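PDB 6KU8: genome polyprotein from Rhinovirus C, which includes the 3C cysteine protease, a chymotrypsin-like enzyme that probably cuts the viral polyprotein into its mature proteins and here carries the inhibitor rupintrivir. Local coordinates for residues 29-34 with 151-156; 39-44 with 161-166; 71-76 with 134-139. All coordinates share one frame; numbering follows the deposited sequence.

Overall arrangement
All three contacts join the N-terminal barrel of a chymotrypsin-like fold to its C-terminal half. Interactions 1 and 2 have centres about 9 Å apart and touch directly: Gly151 N lies 2.8 Å from His164 O, and Met30 packs on Val40. Interaction 3 is also about 9 Å from interaction 2, centre to centre, and meets it where Glu74 approaches His43, probably as a hydrogen bond. Interactions 1 and 3 are about 16 Å apart between centres, with nearest atoms about 6 Å apart. Rupintrivir lies in the cleft, touching residues of interactions 2 and 3, whereas residue Gly151 of interaction 1 lies about 8 Å from the inhibitor. Together they frame the probable Cys150-His43-Glu74 triad.

Interaction 1 (29-34 with 151-156); sequences NMLGIH and GGVIAN
Asn29 and Gly151 meet through the single hydrogen bond that crosses between 29-34 and 151-156. Asn29 ND2 donates to Gly151 O over 3.0 Å, and at 170° the bond is nearly straight. The acceptor lies almost in the plane of the Asn29 amide, as an N-H of that group requires, but the carbonyl is approached from above: the donor stands 58° out of the Gly151 carbonyl plane. With CG anti to the backbone N (chi1 -179°), the side chain extends across to the glycines and brings its nitrogen to that carbonyl. A short polar amide suits this place, because it gives a buried backbone oxygen a donor.

Weaker polar contact runs the other way. Gly151 CA comes within 3.3 Å of Asn29 O in a C-H...O contact, an approach open to a residue without a beta carbon. Its positive phi is also readily adopted by glycine. Gly151 directly follows Cys150, the probable nucleophile, whose backbone is itself hydrogen-bonded to Asn29. In the two-barrel chymotrypsin-like fold of the 3C proteases, the contact therefore ties strand 26-34 of the N-terminal barrel to the turn that leads from the active-site cysteine into strand 153-156 of the C-terminal half.

Van der Waals packing completes the join. Asn29 CB packs 3.8 Å from Gly152 N. Val153 turns its CG2 branch to two neighbours, Asn29 ND2 at 3.8 Å and Leu31 CD1 at 4.1 Å. The side chains of Leu31 and Val153 cross at about a right angle, so they touch through single methyl groups. Cys18 of strand 18-23 packs against Asn29, Leu31 and Val153, adding a third strand to this buried contact.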
loop_
_atom_site.group_PDB
_atom_site.type_symbol
_atom_site.label_atom_id
_atom_site.label_comp_id
_atom_site.label_asym_id
_atom_site.label_seq_id
_atom_site.Cartn_x
_atom_site.Cartn_y
_atom_site.Cartn_z
ATOM N N ASN A 29 1.376 7.312 -0.998
ATOM C CA ASN A 29 0.006 7.106 -0.548
ATOM C C ASN A 29 0.026 6.256 0.713
ATOM O O ASN A 29 0.717 5.235 0.767
ATOM C CB ASN A 29 -0.858 6.430 -1.612
ATOM C CG ASN A 29 -2.284 6.247 -1.151
ATOM O OD1 ASN A 29 -2.968 7.211 -0.829
ATOM N ND2 ASN A 29 -2.742 5.004 -1.118
ATOM N N MET A 30 -0.734 6.685 1.719
ATOM C CA MET A 30 -0.916 5.956 2.960
ATOM C C MET A 30 -2.345 5.433 3.019
ATOM O O MET A 30 -3.300 6.194 2.808
ATOM C CB MET A 30 -0.625 6.849 4.170
ATOM C CG MET A 30 -0.713 6.113 5.531
ATOM S SD MET A 30 -0.790 7.255 6.952
ATOM C CE MET A 30 -2.557 7.598 6.989
ATOM N N LEU A 31 -2.494 4.141 3.297
ATOM C CA LEU A 31 -3.799 3.485 3.315
ATOM C C LEU A 31 -4.168 3.147 4.758
ATOM O O LEU A 31 -3.564 2.263 5.369
ATOM C CB LEU A 31 -3.787 2.224 2.453
ATOM C CG LEU A 31 -4.994 1.301 2.658
ATOM C CD1 LEU A 31 -6.265 1.985 2.182
ATOM C CD2 LEU A 31 -4.770 -0.020 1.921
ATOM N N GLY A 32 -5.175 3.831 5.297
ATOM C CA GLY A 32 -5.704 3.438 6.591
ATOM C C GLY A 32 -6.450 2.119 6.489
ATOM O O GLY A 32 -7.152 1.849 5.509
ATOM N N ILE A 33 -6.287 1.279 7.512
ATOM C CA ILE A 33 -6.855 -0.067 7.529
ATOM C C ILE A 33 -7.999 -0.171 8.534
ATOM O O ILE A 33 -9.075 -0.696 8.223
ATOM C CB ILE A 33 -5.768 -1.126 7.825
ATOM C CG1 ILE A 33 -4.580 -1.030 6.853
ATOM C CG2 ILE A 33 -6.377 -2.536 7.824
ATOM C CD1 ILE A 33 -4.864 -1.510 5.474
ATOM N N HIS A 34 -7.777 0.313 9.753
ATOM C CA HIS A 34 -8.739 0.217 10.849
ATOM C C HIS A 34 -8.168 0.980 12.025
ATOM O O HIS A 34 -6.943 1.104 12.153
ATOM C CB HIS A 34 -9.006 -1.240 11.256
ATOM C CG HIS A 34 -7.860 -1.874 11.992
ATOM N ND1 HIS A 34 -7.809 -1.953 13.368
ATOM C CD2 HIS A 34 -6.713 -2.437 11.540
ATOM C CE1 HIS A 34 -6.689 -2.552 13.732
ATOM N NE2 HIS A 34 -6.002 -2.850 12.641
ATOM N N GLY A 151 2.662 3.081 -2.635
ATOM C CA GLY A 151 1.574 3.154 -1.699
ATOM C C GLY A 151 0.214 3.102 -2.342
ATOM O O GLY A 151 -0.764 2.785 -1.659
ATOM N N GLY A 152 0.119 3.375 -3.642
ATOM C CA GLY A 152 -1.154 3.281 -4.326
ATOM C C GLY A 152 -1.838 1.973 -3.988
ATOM O O GLY A 152 -1.170 0.952 -3.826
ATOM N N VAL A 153 -3.134 1.986 -3.906
ATOM C CA VAL A 153 -3.903 0.817 -3.608
ATOM C C VAL A 153 -4.196 -0.020 -4.864
ATOM O O VAL A 153 -4.528 0.512 -5.862
ATOM C CB VAL A 153 -5.242 1.177 -2.942
ATOM C CG1 VAL A 153 -5.945 -0.064 -2.499
ATOM C CG2 VAL A 153 -5.087 2.134 -1.780
ATOM N N ILE A 154 -4.019 -1.325 -4.783
ATOM C CA ILE A 154 -4.375 -2.226 -5.858
ATOM C C ILE A 154 -5.687 -2.869 -5.406
ATOM O O ILE A 154 -5.691 -3.626 -4.480
ATOM C CB ILE A 154 -3.317 -3.290 -6.131
ATOM C CG1 ILE A 154 -1.956 -2.679 -6.455
ATOM C CG2 ILE A 154 -3.804 -4.252 -7.193
ATOM C CD1 ILE A 154 -1.898 -1.758 -7.604
ATOM N N ALA A 155 -6.762 -2.538 -6.101
ATOM C CA ALA A 155 -8.093 -2.980 -5.746
ATOM C C ALA A 155 -9.178 -2.833 -6.788
ATOM O O ALA A 155 -8.965 -2.233 -7.804
ATOM C CB ALA A 155 -8.557 -2.193 -4.547
ATOM N N ASN A 156 -10.310 -3.465 -6.508
ATOM C CA ASN A 156 -11.534 -3.238 -7.274
ATOM C C ASN A 156 -12.692 -3.436 -6.301
ATOM O O ASN A 156 -12.474 -3.581 -5.098
ATOM C CB ASN A 156 -11.588 -4.141 -8.518
ATOM C CG ASN A 156 -11.624 -5.631 -8.177
ATOM O OD1 ASN A 156 -11.954 -6.018 -7.058
ATOM N ND2 ASN A 156 -11.277 -6.467 -9.149
#

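Interaction 2 (39-44 with 161-166). With AG7 (4-{2-(4-fluoro-benzyl)-6-methyl-5-[(5-methyl-isoxazole-3-carbonyl)-amino]-4-oxo-heptanoylamino}-5-(2-oxo-pyrrolidin-3-yl)-pentanoic acid ethyl ester), chain B.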
loop_
_atom_site.group_PDB
_atom_site.type_symbol
_atom_site.label_atom_id
_atom_site.label_comp_id
_atom_site.label_asym_id
_atom_site.label_seq_id
_atom_site.Cartn_x
_atom_site.Cartn_y
_atom_site.Cartn_z
ATOM N N VAL A 39 -1.079 1.565 6.635
ATOM C CA VAL A 39 -0.032 0.856 5.925
ATOM C C VAL A 39 0.710 1.851 5.038
ATOM O O VAL A 39 0.106 2.762 4.460
ATOM C CB VAL A 39 -0.659 -0.312 5.137
ATOM C CG1 VAL A 39 -0.463 -0.199 3.649
ATOM C CG2 VAL A 39 -0.221 -1.635 5.709
ATOM N N VAL A 40 2.034 1.727 5.014
ATOM C CA VAL A 40 2.894 2.500 4.117
ATOM C C VAL A 40 3.984 1.595 3.591
ATOM O O VAL A 40 4.351 0.590 4.224
ATOM C CB VAL A 40 3.536 3.699 4.835
ATOM C CG1 VAL A 40 2.479 4.682 5.318
ATOM C CG2 VAL A 40 4.369 3.211 6.029
ATOM N N PRO A 41 4.556 1.931 2.448
ATOM C CA PRO A 41 5.681 1.133 1.960
ATOM C C PRO A 41 6.876 1.269 2.899
ATOM O O PRO A 41 7.186 2.358 3.389
ATOM C CB PRO A 41 5.955 1.717 0.567
ATOM C CG PRO A 41 4.615 2.409 0.188
ATOM C CD PRO A 41 4.173 2.987 1.488
ATOM N N THR A 42 7.532 0.140 3.170
ATOM C CA THR A 42 8.686 0.154 4.071
ATOM C C THR A 42 9.777 1.094 3.569
ATOM O O THR A 42 10.430 1.775 4.369
ATOM C CB THR A 42 9.242 -1.258 4.245
ATOM O OG1 THR A 42 8.242 -2.080 4.853
ATOM C CG2 THR A 42 10.492 -1.245 5.144
ATOM N N HIS A 43 9.987 1.157 2.249
ATOM C CA HIS A 43 11.060 2.004 1.723
ATOM C C HIS A 43 10.727 3.492 1.761
ATOM O O HIS A 43 11.560 4.302 1.339
ATOM C CB HIS A 43 11.424 1.583 0.295
ATOM C CG HIS A 43 10.370 1.897 -0.730
ATOM N ND1 HIS A 43 9.480 0.950 -1.203
ATOM C CD2 HIS A 43 10.068 3.051 -1.377
ATOM C CE1 HIS A 43 8.677 1.507 -2.097
ATOM N NE2 HIS A 43 9.017 2.780 -2.224
ATOM N N ALA A 44 9.541 3.883 2.233
ATOM C CA ALA A 44 9.315 5.291 2.534
ATOM C C ALA A 44 10.121 5.734 3.747
ATOM O O ALA A 44 10.329 6.937 3.935
ATOM C CB ALA A 44 7.821 5.564 2.753
ATOM N N VAL A 161 -6.221 -5.505 -2.262
ATOM C CA VAL A 161 -5.396 -6.676 -2.491
ATOM C C VAL A 161 -3.900 -6.407 -2.368
ATOM O O VAL A 161 -3.140 -7.350 -2.080
ATOM C CB VAL A 161 -5.767 -7.254 -3.874
ATOM C CG1 VAL A 161 -4.619 -7.291 -4.858
ATOM C CG2 VAL A 161 -6.540 -8.563 -3.739
ATOM N N ALA A 162 -3.442 -5.166 -2.517
ATOM C CA ALA A 162 -2.016 -4.870 -2.391
ATOM C C ALA A 162 -1.828 -3.362 -2.307
ATOM O O ALA A 162 -2.747 -2.594 -2.592
ATOM C CB ALA A 162 -1.205 -5.436 -3.570
ATOM N N ILE A 163 -0.634 -2.946 -1.875
ATOM C CA ILE A 163 -0.157 -1.587 -2.092
ATOM C C ILE A 163 1.019 -1.649 -3.061
ATOM O O ILE A 163 1.840 -2.575 -3.011
ATOM C CB ILE A 163 0.227 -0.872 -0.778
ATOM C CG1 ILE A 163 1.412 -1.588 -0.108
ATOM C CG2 ILE A 163 -1.032 -0.732 0.125
ATOM C CD1 ILE A 163 2.020 -0.817 1.068
ATOM N N HIS A 164 1.078 -0.674 -3.955
ATOM C CA HIS A 164 2.108 -0.656 -4.978
ATOM C C HIS A 164 3.462 -0.340 -4.359
ATOM O O HIS A 164 3.585 0.621 -3.591
ATOM C CB HIS A 164 1.780 0.388 -6.042
ATOM C CG HIS A 164 2.754 0.376 -7.164
ATOM N ND1 HIS A 164 2.810 -0.658 -8.071
ATOM C CD2 HIS A 164 3.776 1.208 -7.472
ATOM C CE1 HIS A 164 3.793 -0.436 -8.925
ATOM N NE2 HIS A 164 4.401 0.683 -8.576
ATOM N N VAL A 165 4.496 -1.124 -4.704
ATOM C CA VAL A 165 5.787 -0.896 -4.046
ATOM C C VAL A 165 6.976 -0.853 -5.011
ATOM O O VAL A 165 8.064 -0.423 -4.622
ATOM C CB VAL A 165 6.046 -1.937 -2.937
ATOM C CG1 VAL A 165 5.044 -1.781 -1.794
ATOM C CG2 VAL A 165 6.040 -3.367 -3.512
ATOM N N GLY A 166 6.802 -1.269 -6.261
ATOM C CA GLY A 166 7.916 -1.158 -7.190
ATOM C C GLY A 166 7.532 -1.443 -8.626
ATOM O O GLY A 166 6.384 -1.774 -8.937
HETATM C C01 AG7 B . 12.121 0.196 -7.454
HETATM C C02 AG7 B . 12.405 0.939 -6.160
HETATM O O03 AG7 B . 11.055 0.118 -7.995
HETATM C C04 AG7 B . 11.178 1.244 -5.311
HETATM C C05 AG7 B . 11.767 1.577 -3.951
HETATM C C06 AG7 B . 12.125 0.295 -3.183
HETATM C C07 AG7 B . 11.186 -0.716 -3.047
HETATM C C08 AG7 B . 11.505 -1.874 -2.357
HETATM C C09 AG7 B . 12.769 -2.036 -1.801
HETATM C C10 AG7 B . 13.713 -1.028 -1.935
HETATM C C11 AG7 B . 13.394 0.136 -2.626
HETATM N N12 AG7 B . 9.037 2.505 -6.146
HETATM C C13 AG7 B . 8.514 3.656 -6.903
HETATM C C14 AG7 B . 7.628 3.027 -7.966
HETATM C C15 AG7 B . 8.517 2.351 -9.078
HETATM C C16 AG7 B . 7.579 2.037 -10.354
HETATM N N17 AG7 B . 8.269 2.296 -11.453
HETATM O O18 AG7 B . 6.467 1.634 -10.298
HETATM C C19 AG7 B . 7.788 4.789 -6.167
HETATM C C20 AG7 B . 8.351 4.974 -4.750
HETATM C C21 AG7 B . 9.285 6.135 -5.008
HETATM O O22 AG7 B . 10.523 6.217 -4.379
HETATM O O23 AG7 B . 8.937 6.946 -5.796
HETATM C C47 AG7 B . 10.480 2.408 -6.010
HETATM O O48 AG7 B . 11.140 3.268 -6.487
HETATM C C50 AG7 B . 11.239 7.338 -4.805
HETATM C C53 AG7 B . 12.395 7.564 -3.832
HETATM C C57 AG7 B . 13.394 -0.439 -7.981
HETATM N N58 AG7 B . 13.082 -1.295 -9.060
HETATM C C59 AG7 B . 13.857 -2.476 -9.217
HETATM O O60 AG7 B . 14.750 -2.844 -8.520
HETATM C C78 AG7 B . 14.347 0.625 -8.526
HETATM C C81 AG7 B . 15.733 0.069 -8.881
HETATM F F1 AG7 B . 13.076 -3.187 -1.125
HETATM C C82 AG7 B . 13.712 1.291 -9.751
HETATM C C83 AG7 B . 9.653 2.799 -11.076
HETATM C C84 AG7 B . 9.494 3.158 -9.526
HETATM C C1 AG7 B . 13.388 -3.185 -10.431
#
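Val39 and Ile163 reach toward each other tip to tip across the interface between the two halves of this chymotrypsin-like protease. Strands 39-41 and 161-166 run 22° apart with axes 7.8 Å from each other and belong to different sheets, so side chains rather than backbone hydrogen bonds fill the gap. Val39 CG1 fits between the two branches of Ile163, 3.6 Å from CG2 and equally close to CD1. The CG1 arm of Ile163 sits between its backbone N and carbonyl carbon (chi1 64°), and from there CD1 also reaches Pro41 CG at 4.2 Å. Branched aliphatic residues and a compact proline ring fill such a buried seam well.

Pro41 also packs on the imidazole of His43, its CB over one face, offset toward the rim. On the opposite face AG7 C05, the methylene of the inhibitor's fluorobenzyl group, lies 3.3 Å above the ring plane and over its centre. The histidine is thus layered between proline and ligand, while its ND1 lies in probable hydrogen-bonding contact with Glu74, as in the probable catalytic triad. Val165 O approaches the same ring obliquely, 3.2 Å from His43 CE1, and accepts a weak bond from AG7 N12.

His164 points away from 39-44 and serves the pocket instead. Tyr141 OH bonds its ND1, which fixes the ring's rotation. At the other side of the ring, His164 NE2 donates to the lactam oxygen O18 of AG7 at 2.9 Å and 165°, with O18 lying near the ring plane.

Interaction 3 (71-76 with 134-139). With AG7 (4-{2-(4-fluoro-benzyl)-6-methyl-5-[(5-methyl-isoxazole-3-carbonyl)-amino]-4-oxo-heptanoylamino}-5-(2-oxo-pyrrolidin-3-yl)-pentanoic acid ethyl ester), chain B.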
loop_
_atom_site.group_PDB
_atom_site.type_symbol
_atom_site.label_atom_id
_atom_site.label_comp_id
_atom_site.label_asym_id
_atom_site.label_seq_id
_atom_site.Cartn_x
_atom_site.Cartn_y
_atom_site.Cartn_z
ATOM N N THR A 71 12.218 -11.959 5.652
ATOM C CA THR A 71 12.303 -11.222 4.396
ATOM C C THR A 71 11.247 -10.121 4.376
ATOM O O THR A 71 10.082 -10.365 4.697
ATOM C CB THR A 71 12.110 -12.156 3.199
ATOM O OG1 THR A 71 13.092 -13.203 3.247
ATOM C CG2 THR A 71 12.243 -11.384 1.883
ATOM N N ASP A 72 11.662 -8.915 3.995
ATOM C CA ASP A 72 10.743 -7.786 3.904
ATOM C C ASP A 72 9.539 -8.104 3.030
ATOM O O ASP A 72 9.674 -8.649 1.936
ATOM C CB ASP A 72 11.469 -6.579 3.326
ATOM C CG ASP A 72 12.309 -5.869 4.345
ATOM O OD1 ASP A 72 11.818 -5.695 5.475
ATOM O OD2 ASP A 72 13.448 -5.478 4.011
ATOM N N THR A 73 8.352 -7.749 3.516
ATOM C CA THR A 73 7.179 -7.697 2.654
ATOM C C THR A 73 7.052 -6.359 1.930
ATOM O O THR A 73 6.223 -6.243 1.022
ATOM C CB THR A 73 5.892 -7.933 3.456
ATOM O OG1 THR A 73 5.683 -6.824 4.345
ATOM C CG2 THR A 73 5.964 -9.226 4.247
ATOM N N GLU A 74 7.826 -5.348 2.323
ATOM C CA GLU A 74 7.733 -3.960 1.865
ATOM C C GLU A 74 6.533 -3.257 2.498
ATOM O O GLU A 74 6.256 -2.089 2.159
ATOM C CB GLU A 74 7.623 -3.840 0.334
ATOM C CG GLU A 74 8.743 -3.098 -0.374
ATOM C CD GLU A 74 9.419 -2.008 0.461
ATOM O OE1 GLU A 74 10.354 -2.335 1.207
ATOM O OE2 GLU A 74 9.057 -0.826 0.336
ATOM N N ILE A 75 5.806 -3.918 3.392
ATOM C CA ILE A 75 4.702 -3.312 4.120
ATOM C C ILE A 75 5.148 -2.963 5.532
ATOM O O ILE A 75 5.656 -3.818 6.271
ATOM C CB ILE A 75 3.478 -4.237 4.158
ATOM C CG1 ILE A 75 2.852 -4.336 2.770
ATOM C CG2 ILE A 75 2.478 -3.721 5.180
ATOM C CD1 ILE A 75 1.929 -5.477 2.638
ATOM N N THR A 76 4.923 -1.712 5.915
ATOM C CA THR A 76 5.098 -1.251 7.281
ATOM C C THR A 76 3.752 -0.781 7.811
ATOM O O THR A 76 3.027 -0.065 7.110
ATOM C CB THR A 76 6.128 -0.124 7.334
ATOM O OG1 THR A 76 7.424 -0.668 7.062
ATOM C CG2 THR A 76 6.120 0.545 8.689
ATOM N N PRO A 134 15.797 -8.134 -1.061
ATOM C CA PRO A 134 14.811 -9.206 -1.260
ATOM C C PRO A 134 13.458 -8.840 -0.657
ATOM O O PRO A 134 13.366 -8.388 0.488
ATOM C CB PRO A 134 15.446 -10.408 -0.549
ATOM C CG PRO A 134 16.922 -10.100 -0.505
ATOM C CD PRO A 134 17.015 -8.605 -0.374
ATOM N N THR A 135 12.403 -9.035 -1.442
ATOM C CA THR A 135 11.054 -8.656 -1.046
ATOM C C THR A 135 10.118 -9.805 -1.386
ATOM O O THR A 135 10.090 -10.250 -2.535
ATOM C CB THR A 135 10.617 -7.364 -1.759
ATOM O OG1 THR A 135 11.619 -6.348 -1.583
ATOM C CG2 THR A 135 9.294 -6.866 -1.205
ATOM N N CYS A 136 9.357 -10.290 -0.404
ATOM C CA CYS A 136 8.548 -11.487 -0.596
ATOM C C CYS A 136 7.077 -11.142 -0.829
ATOM O O CYS A 136 6.648 -9.994 -0.710
ATOM C CB CYS A 136 8.686 -12.414 0.619
ATOM S SG CYS A 136 7.964 -11.716 2.117
ATOM N N ARG A 137 6.299 -12.170 -1.175
ATOM C CA ARG A 137 4.838 -12.074 -1.228
ATOM C C ARG A 137 4.360 -10.955 -2.150
ATOM O O ARG A 137 3.371 -10.274 -1.864
ATOM C CB ARG A 137 4.256 -11.895 0.172
ATOM C CG ARG A 137 4.614 -13.040 1.142
ATOM C CD ARG A 137 4.012 -12.822 2.521
ATOM N NE ARG A 137 4.263 -13.959 3.400
ATOM C CZ ARG A 137 4.121 -13.945 4.721
ATOM N NH1 ARG A 137 3.708 -12.847 5.341
ATOM N NH2 ARG A 137 4.409 -15.036 5.426
ATOM N N LEU A 138 5.051 -10.768 -3.270
ATOM C CA LEU A 138 4.663 -9.754 -4.244
ATOM C C LEU A 138 3.612 -10.296 -5.200
ATOM O O LEU A 138 3.639 -11.476 -5.565
ATOM C CB LEU A 138 5.877 -9.279 -5.040
ATOM C CG LEU A 138 6.839 -8.404 -4.242
ATOM C CD1 LEU A 138 8.087 -8.173 -5.082
ATOM C CD2 LEU A 138 6.152 -7.090 -3.865
ATOM N N LEU A 139 2.680 -9.424 -5.591
ATOM C CA LEU A 139 1.767 -9.652 -6.704
ATOM C C LEU A 139 2.251 -8.797 -7.879
ATOM O O LEU A 139 2.715 -7.672 -7.674
ATOM C CB LEU A 139 0.327 -9.286 -6.318
ATOM C CG LEU A 139 -0.211 -9.824 -4.984
ATOM C CD1 LEU A 139 -1.641 -9.336 -4.697
ATOM C CD2 LEU A 139 -0.121 -11.341 -4.974
HETATM C C01 AG7 B . 12.121 0.196 -7.454
HETATM C C02 AG7 B . 12.405 0.939 -6.160
HETATM O O03 AG7 B . 11.055 0.118 -7.995
HETATM C C04 AG7 B . 11.178 1.244 -5.311
HETATM C C05 AG7 B . 11.767 1.577 -3.951
HETATM C C06 AG7 B . 12.125 0.295 -3.183
HETATM C C07 AG7 B . 11.186 -0.716 -3.047
HETATM C C08 AG7 B . 11.505 -1.874 -2.357
HETATM C C09 AG7 B . 12.769 -2.036 -1.801
HETATM C C10 AG7 B . 13.713 -1.028 -1.935
HETATM C C11 AG7 B . 13.394 0.136 -2.626
HETATM N N12 AG7 B . 9.037 2.505 -6.146
HETATM C C13 AG7 B . 8.514 3.656 -6.903
HETATM C C14 AG7 B . 7.628 3.027 -7.966
HETATM C C15 AG7 B . 8.517 2.351 -9.078
HETATM C C16 AG7 B . 7.579 2.037 -10.354
HETATM N N17 AG7 B . 8.269 2.296 -11.453
HETATM O O18 AG7 B . 6.467 1.634 -10.298
HETATM C C19 AG7 B . 7.788 4.789 -6.167
HETATM C C20 AG7 B . 8.351 4.974 -4.750
HETATM C C21 AG7 B . 9.285 6.135 -5.008
HETATM O O22 AG7 B . 10.523 6.217 -4.379
HETATM O O23 AG7 B . 8.937 6.946 -5.796
HETATM C C47 AG7 B . 10.480 2.408 -6.010
HETATM O O48 AG7 B . 11.140 3.268 -6.487
HETATM C C50 AG7 B . 11.239 7.338 -4.805
HETATM C C53 AG7 B . 12.395 7.564 -3.832
HETATM C C57 AG7 B . 13.394 -0.439 -7.981
HETATM N N58 AG7 B . 13.082 -1.295 -9.060
HETATM C C59 AG7 B . 13.857 -2.476 -9.217
HETATM O O60 AG7 B . 14.750 -2.844 -8.520
HETATM C C78 AG7 B . 14.347 0.625 -8.526
HETATM C C81 AG7 B . 15.733 0.069 -8.881
HETATM F F1 AG7 B . 13.076 -3.187 -1.125
HETATM C C82 AG7 B . 13.712 1.291 -9.751
HETATM C C83 AG7 B . 9.653 2.799 -11.076
HETATM C C84 AG7 B . 9.494 3.158 -9.526
HETATM C C1 AG7 B . 13.388 -3.185 -10.431
HETATM O O HOH W 1 14.342 -8.647 2.911
HETATM O O HOH W 2 4.647 -8.293 0.046
HETATM O O HOH W 3 11.923 -4.522 0.143
#
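Asp72 O is gripped by two groups of 134-139. Cys136 N donates to it over 2.9 Å, and Thr135 CA adds a C-H...O contact at 3.3 Å. Beside this bond a water bridges the two backbones, accepting from Asp72 N and donating to Pro134 O, with 2.6 Å between the water and Pro134 O.

Small side chains suit the close approach. Thr71 CG2 packs 3.9 Å from Cys136 CB, and Thr73 CG2 meets Cys136 SG at 3.8 Å. Thr73 OG1, between its backbone N and carbonyl carbon (chi1 67°), turns back to accept from Ile75 N in an ST turn at the corner of the chain, and also hydrogen-bonds Leu65 O.

Glu74 and Thr135 cross obliquely, CB to CG2. Another water donates to Glu74 OE1 at 2.9 Å and also bonds Thr135 OG1, which has a further partner in Asn133 O. Glu74 CD lies 3.5 Å from AG7 C08 of the fluorobenzyl ring. The contact thus lays the beta ribbon of strands 115-130 and 133-136, which in 3C proteases folds over the cleft, against the acidic member of the probable Cys-His-Glu triad.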